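Local coordinates for UDP-N-acetylglucosamine--peptide N-acetylglucosaminyltransferase stabilizing protein GtfB (Streptococcus gordonii, PDB 5E9T), which partners the glycosyltransferase GtfA in a heterotetramer that attaches the first GlcNAc to the adhesin GspB, and binds that substrate protein, at residues Leu209-Trp220 / Gln240-Pro249. Sequence-based numbering, arbitrary orientation.
Sequences LTGRAGQDILFW and QLRTQTIVIP
Strands 216-219 and 243-247 are the parallel pair of a beta-alpha-beta unit, joined through helix 230-237, and Leu218, Phe219 and Trp220 meet Ile246 and Val247 along it. Leu218 N donates a hydrogen bond to Thr245 O at 3.1 Å. Val247 N returns one to Leu218 O, and Trp220 N reaches Val247 O at 2.8 Å. On one face, Val247 CG1 lies 3.5 Å from Phe219 CD2. Val247 CG2 touches Ile217 CG2 at 3.6 Å and also sits over a face of the Phe219 ring, toward its rim. Leu218 and Ile246 point to the reverse face.

Before this regular pairing Arg242 grips Asp216 side-on in a salt bridge. Arg242 NE donates to Asp216 OD2 at 2.6 Å with an N-H...O angle of 171°, and Arg242 NH2 to Asp216 OD1, also at 2.6 Å. The carboxylate and guanidinium planes are only 23° apart. A bend at chi3 (45°) turns the guanidinium back to the carboxylate. Asp216 N also hydrogen-bonds to Arg242 O at 2.8 Å. Outside bonds from Ser206 OG and Ile194 N join the buried pair to helix 201-207 and strand 194-196. In the parallel sheet, strand 194-196 flanks 216-219, strand 269-270 flanks 243-247, and helix 230-237 packs on Ile246.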
ATOM      1  N   LEU B 209      46.419 -10.518  21.682  1.00 79.71           N
ATOM      2  CA  LEU B 209      46.808 -10.796  23.059  1.00 81.01           C
ATOM      3  C   LEU B 209      48.286 -11.149  23.220  1.00 77.77           C
ATOM      4  O   LEU B 209      48.686 -11.579  24.308  1.00 72.71           O
ATOM      5  CB  LEU B 209      45.925 -11.893  23.654  1.00 77.88           C
ATOM      6  CG  LEU B 209      44.852 -11.331  24.596  1.00 73.71           C
ATOM      7  CD1 LEU B 209      43.890 -12.412  25.046  1.00 70.59           C
ATOM      8  CD2 LEU B 209      45.505 -10.659  25.796  1.00 75.38           C
ATOM      9  N   THR B 210      49.094 -11.017  22.159  1.00 76.00           N
ATOM     10  CA  THR B 210      50.499 -11.434  22.209  1.00 75.97           C
ATOM     11  C   THR B 210      51.231 -10.891  23.434  1.00 78.53           C
ATOM     12  O   THR B 210      52.133 -11.554  23.961  1.00 77.93           O
ATOM     13  CB  THR B 210      51.228 -10.988  20.938  1.00 76.00           C
ATOM     14  OG1 THR B 210      50.506 -11.442  19.785  1.00 74.43           O
ATOM     15  CG2 THR B 210      52.651 -11.554  20.890  1.00 78.84           C
ATOM     16  N   GLY B 211      50.866  -9.692  23.898  1.00 78.52           N
ATOM     17  CA  GLY B 211      51.495  -9.146  25.093  1.00 76.87           C
ATOM     18  C   GLY B 211      51.410 -10.078  26.286  1.00 81.82           C
ATOM     19  O   GLY B 211      52.360 -10.197  27.062  1.00 85.17           O
ATOM     20  N   ARG B 212      50.268 -10.735  26.458  1.00 85.23           N
ATOM     21  CA  ARG B 212      50.100 -11.732  27.503  1.00 86.60           C
ATOM     22  C   ARG B 212      50.661 -13.084  27.056  1.00 83.11           C
ATOM     23  O   ARG B 212      50.725 -13.389  25.860  1.00 73.42           O
ATOM     24  CB  ARG B 212      48.620 -11.840  27.880  1.00 87.63           C
ATOM     25  CG  ARG B 212      48.324 -12.749  29.052  1.00 91.22           C
ATOM     26  CD  ARG B 212      47.874 -14.106  28.565  1.00 96.25           C
ATOM     27  NE  ARG B 212      47.920 -15.109  29.619  1.00101.79           N
ATOM     28  CZ  ARG B 212      47.090 -15.136  30.652  1.00107.35           C
ATOM     29  NH1 ARG B 212      47.202 -16.088  31.567  1.00107.79           N
ATOM     30  NH2 ARG B 212      46.149 -14.211  30.769  1.00112.93           N
ATOM     31  N   ALA B 213      51.065 -13.896  28.033  1.00 88.16           N
ATOM     32  CA  ALA B 213      51.759 -15.155  27.783  1.00 93.24           C
ATOM     33  C   ALA B 213      50.800 -16.339  27.833  1.00 91.98           C
ATOM     34  O   ALA B 213      50.028 -16.491  28.785  1.00 90.19           O
ATOM     35  CB  ALA B 213      52.892 -15.363  28.788  1.00 95.54           C
ATOM     36  N   GLY B 214      50.874 -17.170  26.808  1.00 86.41           N
ATOM     37  CA  GLY B 214      50.106 -18.390  26.677  1.00 76.31           C
ATOM     38  C   GLY B 214      50.156 -18.805  25.229  1.00 74.60           C
ATOM     39  O   GLY B 214      50.539 -18.029  24.354  1.00 84.19           O
ATOM     40  N   GLN B 215      49.769 -20.045  24.962  1.00 68.18           N
ATOM     41  CA  GLN B 215      49.720 -20.439  23.563  1.00 71.17           C
ATOM     42  C   GLN B 215      48.414 -21.137  23.233  1.00 69.88           C
ATOM     43  O   GLN B 215      47.875 -21.915  24.027  1.00 62.86           O
ATOM     44  CB  GLN B 215      50.912 -21.306  23.128  1.00 73.48           C
ATOM     45  CG  GLN B 215      50.928 -22.721  23.620  1.00 76.30           C
ATOM     46  CD  GLN B 215      51.867 -22.889  24.787  1.00 81.82           C
ATOM     47  OE1 GLN B 215      51.911 -22.048  25.685  1.00 85.33           O
ATOM     48  NE2 GLN B 215      52.649 -23.959  24.768  1.00 81.91           N
ATOM     49  N   ASP B 216      47.931 -20.840  22.037  1.00 70.03           N
ATOM     50  CA  ASP B 216      46.587 -21.144  21.602  1.00 63.11           C
ATOM     51  C   ASP B 216      46.652 -22.009  20.352  1.00 57.75           C
ATOM     52  O   ASP B 216      47.648 -22.010  19.625  1.00 59.97           O
ATOM     53  CB  ASP B 216      45.820 -19.846  21.327  1.00 66.64           C
ATOM     54  CG  ASP B 216      46.016 -18.808  22.412  1.00 72.59           C
ATOM     55  OD1 ASP B 216      45.961 -19.181  23.599  1.00 74.89           O
ATOM     56  OD2 ASP B 216      46.223 -17.623  22.076  1.00 74.76           O
ATOM     57  N   ILE B 217      45.586 -22.760  20.111  1.00 55.94           N
ATOM     58  CA  ILE B 217      45.514 -23.651  18.966  1.00 55.60           C
ATOM     59  C   ILE B 217      44.339 -23.238  18.098  1.00 59.54           C
ATOM     60  O   ILE B 217      43.267 -22.885  18.604  1.00 63.05           O
ATOM     61  CB  ILE B 217      45.382 -25.126  19.388  1.00 50.21           C
ATOM     62  CG1 ILE B 217      46.256 -25.405  20.592  1.00 44.82           C
ATOM     63  CG2 ILE B 217      45.752 -26.053  18.239  1.00 48.70           C
ATOM     64  CD1 ILE B 217      46.126 -26.782  21.036  1.00 44.41           C
ATOM     65  N   LEU B 218      44.548 -23.284  16.789  1.00 59.18           N
ATOM     66  CA  LEU B 218      43.494 -23.045  15.816  1.00 61.22           C
ATOM     67  C   LEU B 218      43.163 -24.366  15.140  1.00 64.33           C
ATOM     68  O   LEU B 218      44.034 -24.986  14.519  1.00 69.81           O
ATOM     69  CB  LEU B 218      43.911 -22.006  14.777  1.00 56.45           C
ATOM     70  CG  LEU B 218      43.159 -22.119  13.457  1.00 57.69           C
ATOM     71  CD1 LEU B 218      41.671 -21.766  13.605  1.00 62.38           C
ATOM     72  CD2 LEU B 218      43.822 -21.247  12.407  1.00 54.61           C
ATOM     73  N   PHE B 219      41.911 -24.787  15.256  1.00 57.50           N
ATOM     74  CA  PHE B 219      41.428 -25.951  14.528  1.00 52.67           C
ATOM     75  C   PHE B 219      40.818 -25.434  13.238  1.00 51.04           C
ATOM     76  O   PHE B 219      39.737 -24.839  13.250  1.00 56.98           O
ATOM     77  CB  PHE B 219      40.395 -26.726  15.339  1.00 57.71           C
ATOM     78  CG  PHE B 219      40.888 -27.180  16.676  1.00 55.59           C
ATOM     79  CD1 PHE B 219      41.152 -26.265  17.678  1.00 53.68           C
ATOM     80  CD2 PHE B 219      41.065 -28.526  16.937  1.00 54.47           C
ATOM     81  CE1 PHE B 219      41.597 -26.675  18.900  1.00 53.49           C
ATOM     82  CE2 PHE B 219      41.506 -28.946  18.170  1.00 51.22           C
ATOM     83  CZ  PHE B 219      41.774 -28.018  19.154  1.00 53.30           C
ATOM     84  N   TRP B 220      41.495 -25.677  12.124  1.00 49.95           N
ATOM     85  CA  TRP B 220      41.086 -25.103  10.852  1.00 57.50           C
ATOM     86  C   TRP B 220      40.162 -26.090  10.154  1.00 65.59           C
ATOM     87  O   TRP B 220      40.586 -27.181   9.759  1.00 65.40           O
ATOM     88  CB  TRP B 220      42.294 -24.770   9.987  1.00 57.55           C
ATOM     89  CG  TRP B 220      41.865 -24.437   8.618  1.00 56.63           C
ATOM     90  CD1 TRP B 220      41.851 -25.272   7.549  1.00 57.17           C
ATOM     91  CD2 TRP B 220      41.331 -23.188   8.164  1.00 57.36           C
ATOM     92  NE1 TRP B 220      41.349 -24.623   6.456  1.00 56.80           N
ATOM     93  CE2 TRP B 220      41.034 -23.338   6.800  1.00 58.00           C
ATOM     94  CE3 TRP B 220      41.088 -21.954   8.776  1.00 60.04           C
ATOM     95  CZ2 TRP B 220      40.508 -22.305   6.029  1.00 60.15           C
ATOM     96  CZ3 TRP B 220      40.561 -20.927   8.011  1.00 61.92           C
ATOM     97  CH2 TRP B 220      40.276 -21.111   6.652  1.00 62.05           C
ATOM     98  N   GLN B 240      56.156 -15.071  17.141  1.00 93.21           N
ATOM     99  CA  GLN B 240      55.814 -14.592  18.474  1.00 97.49           C
ATOM    100  C   GLN B 240      54.346 -14.749  18.840  1.00 96.26           C
ATOM    101  O   GLN B 240      54.000 -14.558  20.013  1.00 91.91           O
ATOM    102  CB  GLN B 240      56.206 -13.118  18.628  1.00100.50           C
ATOM    103  CG  GLN B 240      57.673 -12.864  18.942  1.00101.71           C
ATOM    104  CD  GLN B 240      58.176 -11.609  18.291  1.00108.31           C
ATOM    105  OE1 GLN B 240      57.767 -10.510  18.653  1.00117.35           O
ATOM    106  NE2 GLN B 240      59.070 -11.755  17.322  1.00110.00           N
ATOM    107  N   LEU B 241      53.476 -15.081  17.888  1.00 93.06           N
ATOM    108  CA  LEU B 241      52.044 -15.032  18.154  1.00 83.10           C
ATOM    109  C   LEU B 241      51.635 -16.132  19.129  1.00 80.76           C
ATOM    110  O   LEU B 241      52.273 -17.184  19.220  1.00 86.65           O
ATOM    111  CB  LEU B 241      51.255 -15.155  16.851  1.00 79.06           C
ATOM    112  CG  LEU B 241      51.407 -13.989  15.869  1.00 76.98           C
ATOM    113  CD1 LEU B 241      50.683 -14.289  14.567  1.00 69.88           C
ATOM    114  CD2 LEU B 241      50.898 -12.689  16.483  1.00 81.36           C
ATOM    115  N   ARG B 242      50.554 -15.874  19.870  1.00 74.93           N
ATOM    116  CA  ARG B 242      50.113 -16.830  20.879  1.00 67.37           C
ATOM    117  C   ARG B 242      49.773 -18.181  20.266  1.00 69.58           C
ATOM    118  O   ARG B 242      49.970 -19.217  20.904  1.00 70.79           O
ATOM    119  CB  ARG B 242      48.913 -16.279  21.648  1.00 59.89           C
ATOM    120  CG  ARG B 242      49.270 -15.222  22.674  1.00 58.84           C
ATOM    121  CD  ARG B 242      48.034 -14.803  23.439  1.00 60.80           C
ATOM    122  NE  ARG B 242      47.242 -15.959  23.848  1.00 60.32           N
ATOM    123  CZ  ARG B 242      46.895 -16.220  25.103  1.00 59.60           C
ATOM    124  NH1 ARG B 242      47.259 -15.397  26.074  1.00 58.44           N
ATOM    125  NH2 ARG B 242      46.174 -17.297  25.387  1.00 58.57           N
ATOM    126  N   THR B 243      49.293 -18.199  19.033  1.00 72.55           N
ATOM    127  CA  THR B 243      48.942 -19.439  18.350  1.00 71.62           C
ATOM    128  C   THR B 243      50.055 -19.786  17.370  1.00 74.62           C
ATOM    129  O   THR B 243      50.297 -19.046  16.410  1.00 69.13           O
ATOM    130  CB  THR B 243      47.594 -19.298  17.649  1.00 65.72           C
ATOM    131  OG1 THR B 243      47.760 -18.639  16.387  1.00 64.35           O
ATOM    132  CG2 THR B 243      46.702 -18.468  18.497  1.00 61.33           C
ATOM    133  N   GLN B 244      50.810 -20.841  17.685  1.00 81.42           N
ATOM    134  CA  GLN B 244      51.772 -21.450  16.773  1.00 79.12           C
ATOM    135  C   GLN B 244      51.307 -22.781  16.176  1.00 75.93           C
ATOM    136  O   GLN B 244      52.104 -23.461  15.517  1.00 75.17           O
ATOM    137  CB  GLN B 244      53.126 -21.603  17.466  1.00 78.29           C
ATOM    138  CG  GLN B 244      53.866 -20.274  17.566  1.00 78.26           C
ATOM    139  CD  GLN B 244      54.656 -19.960  16.309  1.00 85.19           C
ATOM    140  OE1 GLN B 244      55.273 -20.844  15.719  1.00 91.35           O
ATOM    141  NE2 GLN B 244      54.617 -18.705  15.879  1.00 85.52           N
ATOM    142  N   THR B 245      50.064 -23.197  16.424  1.00 77.99           N
ATOM    143  CA  THR B 245      49.614 -24.549  16.105  1.00 79.48           C
ATOM    144  C   THR B 245      48.365 -24.514  15.235  1.00 80.25           C
ATOM    145  O   THR B 245      47.387 -23.844  15.580  1.00 83.05           O
ATOM    146  CB  THR B 245      49.325 -25.323  17.392  1.00 76.25           C
ATOM    147  OG1 THR B 245      50.362 -25.058  18.344  1.00 73.47           O
ATOM    148  CG2 THR B 245      49.256 -26.813  17.113  1.00 73.01           C
ATOM    149  N   ILE B 246      48.388 -25.238  14.116  1.00 76.80           N
ATOM    150  CA  ILE B 246      47.224 -25.333  13.237  1.00 74.63           C
ATOM    151  C   ILE B 246      46.830 -26.800  13.122  1.00 75.34           C
ATOM    152  O   ILE B 246      47.469 -27.577  12.405  1.00 80.78           O
ATOM    153  CB  ILE B 246      47.495 -24.722  11.860  1.00 72.38           C
ATOM    154  CG1 ILE B 246      48.154 -23.356  12.032  1.00 66.56           C
ATOM    155  CG2 ILE B 246      46.196 -24.567  11.084  1.00 79.63           C
ATOM    156  CD1 ILE B 246      48.629 -22.752  10.749  1.00 68.80           C
ATOM    157  N   VAL B 247      45.731 -27.157  13.765  1.00 68.04           N
ATOM    158  CA  VAL B 247      45.133 -28.488  13.716  1.00 65.00           C
ATOM    159  C   VAL B 247      44.217 -28.540  12.508  1.00 66.62           C
ATOM    160  O   VAL B 247      43.452 -27.610  12.266  1.00 73.95           O
ATOM    161  CB  VAL B 247      44.355 -28.798  15.013  1.00 64.71           C
ATOM    162  CG1 VAL B 247      43.422 -29.982  14.804  1.00 68.18           C
ATOM    163  CG2 VAL B 247      45.329 -29.012  16.179  1.00 61.11           C
ATOM    164  N   ILE B 248      44.294 -29.615  11.733  1.00 62.57           N
ATOM    165  CA  ILE B 248      43.432 -29.737  10.554  1.00 63.80           C
ATOM    166  C   ILE B 248      42.766 -31.112  10.531  1.00 66.30           C
ATOM    167  O   ILE B 248      43.309 -32.067   9.946  1.00 69.99           O
ATOM    168  CB  ILE B 248      44.220 -29.478   9.266  1.00 63.08           C
ATOM    169  CG1 ILE B 248      44.861 -28.089   9.324  1.00 65.99           C
ATOM    170  CG2 ILE B 248      43.292 -29.538   8.073  1.00 62.38           C
ATOM    171  CD1 ILE B 248      45.621 -27.691   8.085  1.00 75.40           C
ATOM    172  N   PRO B 249      41.587 -31.249  11.148  1.00 66.47           N
ATOM    173  CA  PRO B 249      40.931 -32.568  11.206  1.00 68.03           C
ATOM    174  C   PRO B 249      40.707 -33.231   9.853  1.00 70.78           C
ATOM    175  O   PRO B 249      40.866 -34.454   9.749  1.00 69.23           O
ATOM    176  CB  PRO B 249      39.615 -32.256  11.926  1.00 65.21           C
ATOM    177  CG  PRO B 249      39.970 -31.120  12.827  1.00 60.84           C
ATOM    178  CD  PRO B 249      40.930 -30.271  12.032  1.00 62.44           C
TER